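Transcriptional regulator (Streptococcus dysgalactiae, PDB 5W4M) is a quorum-sensing regulator of the Rgg family that serves as receptor for SHP pheromones and probably binds DNA through an N-terminal helix-turn-helix domain. Local coordinates at residues Y143-L148 and T182-L187; T8-R13 and F36-S41. The protein carries 1 engineered substitution. One frame throughout, in Å; residues are numbered along the deposited sequence.

How the contacts relate
Starting from the N terminus, the chain first closes contact 2, where helix 5-15 meets the end of helix 30-37 across 22 residues that include helix 20-23. This ties together the opening helices of the helix-turn-helix region. Well after that loop is complete, contact 1 closes a second one of 33 residues, in which helix 157-169 comes along the chain between helices 142-150 and 179-197 of the all-helical C-terminal domain. The two loops follow in series, neither enclosing nor crossing the other. Their centres stand about 36 Å apart. Each contact is internal to its own family region, and both have residues within reach of the second subunit.

Contact 1 of 2, residues Y143-L148 and T182-L187; sequences YEIILL and TLVTQL
Ile145 leans toward Leu183, Val184 and Leu187, joining two helices of the C-terminal Rgg domain, a region of the TPR clan in which successive helices stack into a repeat array. The helices run in roughly the same direction, their local axes 27° apart and 10.3 Å distant at closest approach, which leaves room for one layer of branched aliphatic side chains.

Ile145 fills that layer with both branches of its CB. CG2 stands anti to the backbone N and enters between two leucines a helical turn apart: Ile145 CG2 lies 3.8 Å from Leu183 CB and 3.9 Å from Leu187 CD2. The other branch, CG1, sits beside the backbone N (chi1 -63°) and continues nearly straight to the tip, where Ile145 CD1 meets Val184 CG2 at 3.6 Å. Here the two side chains cross at about a right angle. A beta-branched residue suits the place because it sends methyls to different neighbours without a long flexible stem.

On Ile145's own helix, Ile146 starts away from the partner, but Ile146 CD1 swings back to within 4.3 Å of Leu183 CD2; it also packs on Phe73 and Leu77 of helix 72-85. Leu148 reaches Leu187 at the other end of the contact, CD2 to CD2 at 4.0 Å, and adjoins Leu160 and Leu163 of helix 157-169. That intervening helix also meets Val184 through Val168 and Leu187 through Met167, so it joins the same hydrophobic layer.

The side chains that meet here are all apolar, as suits helices whose main-chain polar groups are largely engaged along their own turns. Leu187 CD2 has neighbours of two kinds: besides meeting the Ile145 and Leu148 side chains, it rests 3.5 Å from the carbonyl O of Ile145.

Contact 2 of 2, residues T8-R13 and F36-S41; sequences TLRRLR and FERGES
Arg13 and Arg10 converge on the carboxylate of Glu37 in a salt-bridge network within the helix-turn-helix domain, linking helix 5-15 to the end of helix 30-37. Arg13 takes hold side-on: its NE donates to Glu37 OE1 at 2.7 Å and its NH2 to Glu37 OE2 at 2.7 Å. Both bonds are moderately bent, and the partner of NH2 is tilted from the guanidinium plane. Both oxygens use their syn lone pairs, and the guanidinium and carboxylate planes are only 16° apart, an orientation that lets two bonds form together and resists rotation of the acid. Arg10 comes differently, its plane turned 79° from the carboxylate. Its NE reaches Glu37 OE2 from above the carboxylate plane, in a bond whose very short modelled length is doubtful, and its NH2 adds a weak bond to the same oxygen. OE2 therefore accepts from both arginines.

Glutamate suits this place because its chain, extended beyond CG, carries the charge across to the neighbouring helix. Each arginine bends at chi3 to present NE to it. Nearby, Arg13 NH1 is bonded to Val18 O, and Ile20 packs against both Arg13 and Glu37. The carboxylate is buried, and the two positive partners probably favour its ionised form.

Beyond Glu37 the helix ends in a Schellman motif, where Gly39 readily adopts the positive phi of 70°. Arg38 then bonds Glu40 within the turn, NE to OE2 at 2.8 Å. Next to the ion pairs, Leu9 touches Phe62 of helix 59-66, and Leu9 CD2 meets the edge of the Phe36 ring at Phe36 CE2, 3.7 Å away.

Contact 1 of 2, residues Y143-L148 and T182-L187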
# COMPACT_ATOMS: atom_id res chain seq x y z
N TYR B 143 7.74 -10.48 -4.68
CA TYR B 143 7.79 -11.78 -5.35
C TYR B 143 7.95 -12.91 -4.34
O TYR B 143 7.18 -13.88 -4.34
CB TYR B 143 8.94 -11.78 -6.36
CG TYR B 143 9.09 -13.05 -7.18
CD1 TYR B 143 8.12 -13.41 -8.11
CD2 TYR B 143 10.21 -13.85 -7.05
CE1 TYR B 143 8.27 -14.56 -8.88
CE2 TYR B 143 10.37 -14.99 -7.81
CZ TYR B 143 9.39 -15.35 -8.72
OH TYR B 143 9.55 -16.49 -9.48
N GLU B 144 8.96 -12.81 -3.46
CA GLU B 144 9.22 -13.89 -2.51
C GLU B 144 8.09 -14.03 -1.50
O GLU B 144 7.76 -15.15 -1.08
CB GLU B 144 10.55 -13.65 -1.78
CG GLU B 144 11.84 -13.78 -2.61
CD GLU B 144 12.01 -12.69 -3.65
OE1 GLU B 144 12.54 -12.97 -4.75
OE2 GLU B 144 11.60 -11.54 -3.38
N ILE B 145 7.47 -12.92 -1.08
CA ILE B 145 6.40 -12.98 -0.09
C ILE B 145 5.18 -13.70 -0.66
O ILE B 145 4.59 -14.56 0.00
CB ILE B 145 6.05 -11.56 0.40
CG1 ILE B 145 7.25 -10.93 1.10
CG2 ILE B 145 4.84 -11.61 1.34
CD1 ILE B 145 7.14 -9.43 1.27
N ILE B 146 4.78 -13.35 -1.88
CA ILE B 146 3.60 -13.97 -2.48
C ILE B 146 3.83 -15.46 -2.71
O ILE B 146 2.94 -16.28 -2.47
CB ILE B 146 3.21 -13.25 -3.78
CG1 ILE B 146 2.73 -11.82 -3.50
CG2 ILE B 146 2.14 -14.03 -4.52
CD1 ILE B 146 1.45 -11.75 -2.70
N LEU B 147 5.03 -15.83 -3.16
CA LEU B 147 5.34 -17.24 -3.37
C LEU B 147 5.16 -18.04 -2.09
O LEU B 147 4.53 -19.10 -2.08
CB LEU B 147 6.76 -17.39 -3.92
CG LEU B 147 6.96 -17.13 -5.41
CD1 LEU B 147 8.45 -17.10 -5.73
CD2 LEU B 147 6.26 -18.19 -6.25
N LEU B 148 5.71 -17.53 -0.97
CA LEU B 148 5.60 -18.24 0.30
C LEU B 148 4.15 -18.32 0.77
O LEU B 148 3.71 -19.37 1.27
CB LEU B 148 6.46 -17.56 1.36
CG LEU B 148 6.33 -18.15 2.77
CD1 LEU B 148 6.89 -19.56 2.82
CD2 LEU B 148 6.99 -17.25 3.81
N THR B 182 2.48 -5.13 5.05
CA THR B 182 1.16 -5.66 5.39
C THR B 182 1.07 -7.15 5.10
O THR B 182 0.54 -7.92 5.91
CB THR B 182 0.08 -4.87 4.64
OG1 THR B 182 0.08 -3.51 5.09
CG2 THR B 182 -1.30 -5.48 4.87
N LEU B 183 1.58 -7.59 3.94
CA LEU B 183 1.55 -9.01 3.60
C LEU B 183 2.43 -9.82 4.55
O LEU B 183 2.05 -10.93 4.95
CB LEU B 183 1.99 -9.21 2.16
CG LEU B 183 1.17 -8.52 1.08
CD1 LEU B 183 2.06 -8.10 -0.08
CD2 LEU B 183 0.04 -9.43 0.60
N VAL B 184 3.61 -9.30 4.90
CA VAL B 184 4.45 -9.99 5.87
C VAL B 184 3.68 -10.19 7.17
O VAL B 184 3.73 -11.27 7.78
CB VAL B 184 5.76 -9.21 6.10
CG1 VAL B 184 6.49 -9.73 7.33
CG2 VAL B 184 6.64 -9.29 4.87
N THR B 185 2.94 -9.17 7.61
CA THR B 185 2.14 -9.28 8.82
C THR B 185 1.11 -10.40 8.70
O THR B 185 0.95 -11.21 9.61
CB THR B 185 1.45 -7.95 9.12
OG1 THR B 185 2.42 -6.90 9.09
CG2 THR B 185 0.79 -7.99 10.49
N GLN B 186 0.41 -10.45 7.56
CA GLN B 186 -0.59 -11.49 7.36
C GLN B 186 0.03 -12.87 7.36
O GLN B 186 -0.52 -13.81 7.95
CB GLN B 186 -1.35 -11.24 6.05
CG GLN B 186 -2.09 -9.91 6.03
CD GLN B 186 -2.67 -9.59 4.67
OE1 GLN B 186 -2.50 -10.35 3.71
NE2 GLN B 186 -3.37 -8.46 4.57
N LEU B 187 1.20 -13.03 6.73
CA LEU B 187 1.86 -14.33 6.72
C LEU B 187 2.38 -14.70 8.10
O LEU B 187 2.38 -15.88 8.46
CB LEU B 187 3.00 -14.33 5.69
CG LEU B 187 2.65 -14.83 4.28
CD1 LEU B 187 1.53 -14.01 3.66
CD2 LEU B 187 3.88 -14.80 3.39

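Contact 2 of 2, residues T8-R13 and F36-S41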
# COMPACT_ATOMS: atom_id res chain seq x y z
N THR B 8 3.18 10.22 -22.56
CA THR B 8 2.54 10.21 -21.26
C THR B 8 3.09 11.31 -20.36
O THR B 8 2.33 12.02 -19.69
CB THR B 8 2.71 8.84 -20.60
OG1 THR B 8 2.11 7.84 -21.42
CG2 THR B 8 2.08 8.81 -19.22
N LEU B 9 4.41 11.48 -20.35
CA LEU B 9 5.03 12.53 -19.55
C LEU B 9 4.54 13.91 -19.98
O LEU B 9 4.35 14.80 -19.14
CB LEU B 9 6.55 12.45 -19.65
CG LEU B 9 7.33 13.49 -18.85
CD1 LEU B 9 7.63 12.97 -17.46
CD2 LEU B 9 8.61 13.86 -19.58
N ARG B 10 4.34 14.11 -21.28
CA ARG B 10 3.88 15.40 -21.78
C ARG B 10 2.49 15.73 -21.24
O ARG B 10 2.23 16.85 -20.79
CB ARG B 10 3.88 15.41 -23.31
CG ARG B 10 3.03 16.52 -23.92
CD ARG B 10 3.42 16.79 -25.36
NE ARG B 10 4.79 17.27 -25.47
CZ ARG B 10 5.30 17.86 -26.55
NH1 ARG B 10 4.54 18.05 -27.62
NH2 ARG B 10 6.56 18.27 -26.55
N ARG B 11 1.58 14.75 -21.27
CA ARG B 11 0.23 15.00 -20.79
C ARG B 11 0.22 15.31 -19.30
O ARG B 11 -0.52 16.19 -18.85
CB ARG B 11 -0.67 13.80 -21.10
CG ARG B 11 -2.12 13.99 -20.69
CD ARG B 11 -2.97 12.80 -21.07
NE ARG B 11 -2.43 11.55 -20.55
CZ ARG B 11 -2.60 11.13 -19.30
NH1 ARG B 11 -3.29 11.87 -18.44
NH2 ARG B 11 -2.07 9.98 -18.91
N LEU B 12 1.04 14.60 -18.52
CA LEU B 12 1.09 14.87 -17.09
C LEU B 12 1.70 16.24 -16.81
O LEU B 12 1.21 16.97 -15.94
CB LEU B 12 1.87 13.76 -16.38
CG LEU B 12 1.23 12.38 -16.44
CD1 LEU B 12 2.02 11.37 -15.62
CD2 LEU B 12 -0.23 12.43 -15.98
N ARG B 13 2.75 16.60 -17.54
CA ARG B 13 3.39 17.89 -17.33
C ARG B 13 2.45 19.04 -17.70
O ARG B 13 2.33 20.02 -16.96
CB ARG B 13 4.68 17.99 -18.15
CG ARG B 13 5.26 19.38 -18.19
CD ARG B 13 6.44 19.49 -19.15
NE ARG B 13 6.08 19.13 -20.52
CZ ARG B 13 5.48 19.96 -21.37
NH1 ARG B 13 5.16 21.19 -20.99
NH2 ARG B 13 5.20 19.55 -22.60
N PHE B 36 12.09 13.77 -26.59
CA PHE B 36 11.58 12.61 -25.87
C PHE B 36 10.05 12.64 -25.78
O PHE B 36 9.40 11.60 -25.95
CB PHE B 36 12.20 12.54 -24.48
CG PHE B 36 11.51 11.58 -23.55
CD1 PHE B 36 11.42 10.23 -23.86
CD2 PHE B 36 10.95 12.03 -22.36
CE1 PHE B 36 10.78 9.35 -23.01
CE2 PHE B 36 10.31 11.15 -21.51
CZ PHE B 36 10.22 9.82 -21.83
N GLU B 37 9.47 13.82 -25.54
CA GLU B 37 8.02 13.92 -25.44
C GLU B 37 7.34 13.62 -26.77
O GLU B 37 6.21 13.13 -26.79
CB GLU B 37 7.61 15.32 -24.95
CG GLU B 37 7.86 15.55 -23.47
CD GLU B 37 7.16 16.79 -22.94
OE1 GLU B 37 7.19 17.01 -21.71
OE2 GLU B 37 6.58 17.55 -23.74
N ARG B 38 8.01 13.90 -27.89
CA ARG B 38 7.47 13.58 -29.21
C ARG B 38 7.66 12.12 -29.60
O ARG B 38 7.33 11.76 -30.73
CB ARG B 38 8.10 14.49 -30.27
CG ARG B 38 7.85 15.98 -30.05
CD ARG B 38 8.27 16.80 -31.27
NE ARG B 38 9.69 16.65 -31.58
CZ ARG B 38 10.62 17.54 -31.27
NH1 ARG B 38 10.29 18.66 -30.63
NH2 ARG B 38 11.89 17.32 -31.60
N GLY B 39 8.19 11.29 -28.70
CA GLY B 39 8.42 9.90 -29.02
C GLY B 39 9.53 9.65 -30.02
O GLY B 39 9.58 8.57 -30.61
N GLU B 40 10.42 10.62 -30.22
CA GLU B 40 11.48 10.50 -31.20
C GLU B 40 12.79 9.98 -30.62
O GLU B 40 13.74 9.77 -31.37
CB GLU B 40 11.74 11.86 -31.86
CG GLU B 40 10.52 12.48 -32.51
CD GLU B 40 10.81 13.87 -33.05
OE1 GLU B 40 11.99 14.27 -33.04
OE2 GLU B 40 9.86 14.55 -33.48
N SER B 41 12.86 9.79 -29.30
CA SER B 41 14.10 9.32 -28.69
C SER B 41 13.79 8.71 -27.33
O SER B 41 12.73 8.97 -26.74
CB SER B 41 15.11 10.46 -28.54
OG SER B 41 14.72 11.37 -27.52